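Local coordinates for protein SSD1 (Saccharomyces cerevisiae S288C, PDB 7AM1) that binds elements in the untranslated regions of mRNAs and represses their translation, as a pseudonuclease of the RNase II family, at residues E445-V451 against W466-I472. Residues are numbered along the deposited sequence; the frame is centred on the assembly and turned at random.
Sequences ESATLSV and WVGESTI
W466 holds CG anti to its backbone N (chi1 -179°), bringing the ring edge to S450, with W466 CZ3 4.0 Å from S450 CB. Beta-branched V467 suits an extended chain and sets CG2 beside V451 CG2, on the face covered by helices 544-568 and 668-681. G468 exchanges two backbone bonds with S450, the one from S450 N to G468 O nearly straight at 177°; a side chain here would collide with the indole, one face of which has G468 N above it, toward the rim. E469 packs its aliphatic CG 3.6 Å from L449 CD2, while OE2 makes a weak hydrogen bond to H681. S470 turns OG between its own N and carbonyl carbon (chi1 57°), in a 2.7 Å hydrogen bond with T448 OG1; its 2.4 Å to S450 OG, itself bonded to H395, is unusually short and doubtful. A valine in place of T448 would probably leave the buried S470 hydroxyl without one partner. Beta-branched T471 suits the strand, crossing E445 obliquely at an exposed edge. I472 packs its branched apolar chain on F358 and T448, I472 CG1 3.9 Å from T448 CG2. Backbone bonds also pair S446-I472 and T448-S470, completing a twisted antiparallel beta hairpin in the RNB domain.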
# COMPACT_ATOMS: atom_id res chain seq x y z
N GLU A 445 15.21 9.52 -31.33
CA GLU A 445 14.09 10.44 -31.48
C GLU A 445 12.81 9.74 -31.04
O GLU A 445 12.53 8.62 -31.47
CB GLU A 445 13.99 10.91 -32.92
CG GLU A 445 13.23 12.21 -33.10
CD GLU A 445 13.43 12.81 -34.48
OE1 GLU A 445 14.58 13.17 -34.82
OE2 GLU A 445 12.43 12.90 -35.22
N SER A 446 12.04 10.40 -30.18
CA SER A 446 10.84 9.81 -29.60
C SER A 446 9.69 10.81 -29.62
O SER A 446 9.89 12.00 -29.34
CB SER A 446 11.07 9.35 -28.16
OG SER A 446 12.01 8.29 -28.12
N ALA A 447 8.50 10.33 -29.95
CA ALA A 447 7.30 11.14 -29.85
C ALA A 447 6.88 11.25 -28.39
O ALA A 447 6.85 10.24 -27.67
CB ALA A 447 6.17 10.53 -30.68
N THR A 448 6.56 12.46 -27.95
CA THR A 448 6.27 12.72 -26.55
C THR A 448 5.09 13.68 -26.44
O THR A 448 4.66 14.30 -27.42
CB THR A 448 7.50 13.28 -25.82
OG1 THR A 448 8.09 14.33 -26.60
CG2 THR A 448 8.54 12.20 -25.58
N LEU A 449 4.54 13.76 -25.24
CA LEU A 449 3.62 14.81 -24.84
C LEU A 449 4.32 15.64 -23.77
O LEU A 449 4.84 15.08 -22.80
CB LEU A 449 2.30 14.24 -24.30
CG LEU A 449 1.46 13.37 -25.24
CD1 LEU A 449 0.19 12.87 -24.55
CD2 LEU A 449 1.10 14.13 -26.52
N SER A 450 4.37 16.95 -23.96
CA SER A 450 5.20 17.80 -23.13
C SER A 450 4.38 18.86 -22.42
O SER A 450 3.40 19.38 -22.97
CB SER A 450 6.29 18.49 -23.97
OG SER A 450 7.15 17.53 -24.57
N VAL A 451 4.79 19.16 -21.19
CA VAL A 451 4.31 20.31 -20.43
C VAL A 451 5.52 21.19 -20.14
O VAL A 451 6.45 20.76 -19.45
CB VAL A 451 3.60 19.89 -19.14
CG1 VAL A 451 3.19 21.12 -18.34
CG2 VAL A 451 2.39 19.01 -19.45
N TRP A 466 2.85 25.77 -21.53
CA TRP A 466 2.53 25.21 -22.84
C TRP A 466 2.36 23.70 -22.71
O TRP A 466 3.15 23.04 -22.03
CB TRP A 466 3.63 25.52 -23.86
CG TRP A 466 3.35 24.97 -25.23
CD1 TRP A 466 2.66 25.59 -26.23
CD2 TRP A 466 3.74 23.70 -25.75
NE1 TRP A 466 2.61 24.79 -27.34
CE2 TRP A 466 3.26 23.61 -27.07
CE3 TRP A 466 4.46 22.62 -25.23
CZ2 TRP A 466 3.48 22.50 -27.88
CZ3 TRP A 466 4.67 21.51 -26.03
CH2 TRP A 466 4.18 21.46 -27.34
N VAL A 467 1.32 23.17 -23.35
CA VAL A 467 1.04 21.74 -23.35
C VAL A 467 0.74 21.33 -24.79
O VAL A 467 -0.10 21.94 -25.45
CB VAL A 467 -0.16 21.40 -22.44
CG1 VAL A 467 -0.42 19.91 -22.47
CG2 VAL A 467 0.10 21.89 -21.02
N GLY A 468 1.42 20.29 -25.26
CA GLY A 468 1.21 19.87 -26.64
C GLY A 468 2.03 18.65 -26.99
O GLY A 468 2.77 18.10 -26.16
N GLU A 469 1.85 18.21 -28.23
CA GLU A 469 2.63 17.11 -28.78
C GLU A 469 4.01 17.59 -29.19
O GLU A 469 4.18 18.72 -29.66
CB GLU A 469 1.90 16.49 -29.97
CG GLU A 469 0.55 15.88 -29.59
CD GLU A 469 -0.25 15.43 -30.80
OE1 GLU A 469 -0.94 14.39 -30.70
OE2 GLU A 469 -0.18 16.11 -31.84
N SER A 470 5.01 16.73 -29.02
CA SER A 470 6.40 17.13 -29.19
C SER A 470 7.22 15.95 -29.67
O SER A 470 6.74 14.82 -29.81
CB SER A 470 6.98 17.68 -27.89
OG SER A 470 6.87 16.72 -26.85
N THR A 471 8.50 16.22 -29.92
CA THR A 471 9.50 15.23 -30.27
C THR A 471 10.78 15.62 -29.56
O THR A 471 11.18 16.79 -29.60
CB THR A 471 9.72 15.17 -31.79
OG1 THR A 471 8.49 14.84 -32.45
CG2 THR A 471 10.77 14.14 -32.15
N ILE A 472 11.42 14.65 -28.91
CA ILE A 472 12.65 14.90 -28.17
C ILE A 472 13.72 13.93 -28.67
O ILE A 472 13.44 12.90 -29.28
CB ILE A 472 12.48 14.75 -26.64
CG1 ILE A 472 12.17 13.30 -26.24
CG2 ILE A 472 11.37 15.69 -26.15
CD1 ILE A 472 12.20 13.05 -24.74